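Local atomic coordinates of flavoprotein (Thermotoga maritima, PDB entry 5V8S), a protein that probably transfers electrons as a flavodiiron oxidoreductase, joining a di-iron centre in a metallo-beta-lactamase-like domain to a flavodoxin-like domain expected to bind FMN. Residues N195-V198 with V199-L203. The protein carries 1 engineered substitution. Numbering follows the deposited sequence.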
ATOM      1  N   ASN A 195     -12.128 -20.406  27.789  1.00 26.71           N
ATOM      2  CA  ASN A 195     -11.035 -19.778  28.528  1.00 26.72           C
ATOM      3  C   ASN A 195     -11.148 -18.264  28.356  1.00 27.65           C
ATOM      4  O   ASN A 195     -11.048 -17.752  27.233  1.00 27.48           O
ATOM      5  CB  ASN A 195      -9.698 -20.301  28.005  1.00 27.17           C
ATOM      6  CG  ASN A 195      -8.521 -19.789  28.778  1.00 28.46           C
ATOM      7  OD1 ASN A 195      -8.306 -18.578  28.884  1.00 30.25           O
ATOM      8  ND2 ASN A 195      -7.741 -20.712  29.339  1.00 28.38           N
ATOM      9  N   GLU A 196     -11.354 -17.550  29.464  1.00 29.06           N
ATOM     10  CA  GLU A 196     -11.647 -16.116  29.386  1.00 29.91           C
ATOM     11  C   GLU A 196     -10.461 -15.311  28.879  1.00 30.07           C
ATOM     12  O   GLU A 196     -10.652 -14.312  28.170  1.00 30.15           O
ATOM     13  CB  GLU A 196     -12.079 -15.585  30.754  1.00 32.42           C
ATOM     14  CG  GLU A 196     -12.222 -14.051  30.822  1.00 34.27           C
ATOM     15  CD  GLU A 196     -13.336 -13.526  29.930  1.00 36.70           C
ATOM     16  OE1 GLU A 196     -14.171 -14.337  29.482  1.00 37.24           O
ATOM     17  OE2 GLU A 196     -13.380 -12.301  29.682  1.00 37.13           O
ATOM     18  N   SER A 197      -9.235 -15.702  29.231  1.00 29.15           N
ATOM     19  CA  SER A 197      -8.087 -14.937  28.753  1.00 31.11           C
ATOM     20  C   SER A 197      -7.908 -15.110  27.251  1.00 29.08           C
ATOM     21  O   SER A 197      -7.499 -14.162  26.569  1.00 30.75           O
ATOM     22  CB  SER A 197      -6.815 -15.326  29.511  1.00 34.85           C
ATOM     23  OG  SER A 197      -6.284 -16.564  29.055  1.00 36.61           O
ATOM     24  N   VAL A 198      -8.228 -16.294  26.719  1.00 28.00           N
ATOM     25  CA  VAL A 198      -8.214 -16.493  25.272  1.00 26.60           C
ATOM     26  C   VAL A 198      -9.280 -15.628  24.609  1.00 25.48           C
ATOM     27  O   VAL A 198      -9.030 -14.981  23.589  1.00 25.20           O
ATOM     28  CB  VAL A 198      -8.402 -17.985  24.924  1.00 27.78           C
ATOM     29  CG1 VAL A 198      -8.625 -18.188  23.414  1.00 28.28           C
ATOM     30  CG2 VAL A 198      -7.207 -18.811  25.427  1.00 28.13           C
ATOM     31  N   VAL A 199     -10.489 -15.614  25.164  1.00 23.77           N
ATOM     32  CA  VAL A 199     -11.555 -14.814  24.563  1.00 24.55           C
ATOM     33  C   VAL A 199     -11.148 -13.347  24.489  1.00 25.96           C
ATOM     34  O   VAL A 199     -11.339 -12.684  23.461  1.00 24.74           O
ATOM     35  CB  VAL A 199     -12.877 -15.009  25.323  1.00 23.61           C
ATOM     36  CG1 VAL A 199     -13.898 -13.965  24.893  1.00 23.51           C
ATOM     37  CG2 VAL A 199     -13.411 -16.412  25.091  1.00 23.94           C
ATOM     38  N   GLU A 200     -10.568 -12.817  25.577  1.00 26.69           N
ATOM     39  CA  GLU A 200     -10.204 -11.400  25.597  1.00 27.94           C
ATOM     40  C   GLU A 200      -9.122 -11.081  24.578  1.00 27.86           C
ATOM     41  O   GLU A 200      -9.164 -10.023  23.943  1.00 29.33           O
ATOM     42  CB  GLU A 200      -9.757 -10.981  26.997  1.00 31.34           C
ATOM     43  CG  GLU A 200     -10.920 -10.939  27.972  1.00 35.73           C
ATOM     44  CD  GLU A 200     -10.502 -10.633  29.402  1.00 39.61           C
ATOM     45  OE1 GLU A 200      -9.479  -9.947  29.588  1.00 42.11           O
ATOM     46  OE2 GLU A 200     -11.205 -11.077  30.341  1.00 40.66           O
ATOM     47  N   ARG A 201      -8.124 -11.954  24.422  1.00 27.04           N
ATOM     48  CA  ARG A 201      -7.104 -11.747  23.404  1.00 26.65           C
ATOM     49  C   ARG A 201      -7.677 -11.899  22.003  1.00 24.43           C
ATOM     50  O   ARG A 201      -7.152 -11.312  21.062  1.00 26.00           O
ATOM     51  CB  ARG A 201      -5.989 -12.754  23.661  1.00 30.46           C
ATOM     52  CG  ARG A 201      -4.966 -12.924  22.631  1.00 37.55           C
ATOM     53  CD  ARG A 201      -3.936 -13.980  23.077  1.00 43.22           C
ATOM     54  NE  ARG A 201      -4.054 -14.362  24.493  1.00 48.01           N
ATOM     55  CZ  ARG A 201      -4.052 -15.617  24.937  1.00 51.20           C
ATOM     56  NH1 ARG A 201      -3.912 -16.644  24.093  1.00 52.20           N
ATOM     57  NH2 ARG A 201      -4.179 -15.845  26.237  1.00 51.96           N
ATOM     58  N   TYR A 202      -8.721 -12.721  21.842  1.00 23.41           N
ATOM     59  CA  TYR A 202      -9.266 -13.049  20.528  1.00 21.86           C
ATOM     60  C   TYR A 202     -10.133 -11.926  19.960  1.00 22.44           C
ATOM     61  O   TYR A 202     -10.105 -11.675  18.752  1.00 21.58           O
ATOM     62  CB  TYR A 202     -10.061 -14.353  20.645  1.00 21.09           C
ATOM     63  CG  TYR A 202     -10.783 -14.788  19.386  1.00 20.82           C
ATOM     64  CD1 TYR A 202     -10.095 -15.038  18.205  1.00 20.97           C
ATOM     65  CD2 TYR A 202     -12.164 -15.001  19.388  1.00 20.78           C
ATOM     66  CE1 TYR A 202     -10.746 -15.453  17.070  1.00 20.98           C
ATOM     67  CE2 TYR A 202     -12.832 -15.426  18.237  1.00 20.61           C
ATOM     68  CZ  TYR A 202     -12.107 -15.637  17.079  1.00 19.81           C
ATOM     69  OH  TYR A 202     -12.758 -16.072  15.942  1.00 19.97           O
ATOM     70  N   LEU A 203     -10.918 -11.249  20.789  1.00 21.79           N
ATOM     71  CA  LEU A 203     -11.926 -10.341  20.245  1.00 21.03           C
ATOM     72  C   LEU A 203     -11.347  -9.225  19.375  1.00 21.26           C
ATOM     73  O   LEU A 203     -11.975  -8.886  18.355  1.00 22.20           O
ATOM     74  CB  LEU A 203     -12.848  -9.827  21.359  1.00 23.36           C
ATOM     75  CG  LEU A 203     -13.880 -10.873  21.817  1.00 24.25           C
ATOM     76  CD1 LEU A 203     -14.552 -10.411  23.091  1.00 25.75           C
ATOM     77  CD2 LEU A 203     -14.910 -11.119  20.746  1.00 24.98           C
TER
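Glu196 and Glu200, one helical turn apart, bring their carboxylates together at the start of helix 196-214: OE2 of Glu196 lies 2.6 Å from OE2 of Glu200, and the two planes are turned 65° against each other. This spacing suggests that one of the two acids holds a proton and donates it to the other. The Glu196 chain bends at its second torsion (chi2 65°), which turns its carboxylate forward along the helix, so that OE2 comes up against CG of Glu200, while its other oxygen, OE1, forms a salt bridge with Arg250 of helix 248-260, whose charge would offset part of any repulsion between the acids.

Round the helix, Arg201 folds back over the first turn. A bend at chi3, close to eclipsed at -11°, lays one guanidinium face over the backbone of Val198, with CA of Val198 4.1 Å above the plane near its rim. NH2 of Arg201 stands 3.6 Å from OG of Ser197, an oblique approach.

Ser197 OG is itself committed to the cap, donating to OD1 of Asn195 at 2.9 Å. OD1 of Asn195 also receives the N-H of Val198 at 3.1 Å, in a fairly straight bond, and, weakly, that of Ser197, so one amide oxygen gathers several donors at the helix start. Behind the cap, the main-chain ladder begins with Val199 N to Asn195 O at 3.0 Å and runs on to Tyr202 N.

On the buried side, Val199 sets CG2 against Asn195 O at 3.5 Å and packs on Trp244. Tyr202 touches that tryptophan too, and its hydroxyl bonds to Leu242 N, tying the helix to the loop beyond strand 235-238. Together these contacts make an Asn N-cap followed by i to i+4 side-chain pairing, opening a helix of the metallo-beta-lactamase-like domain.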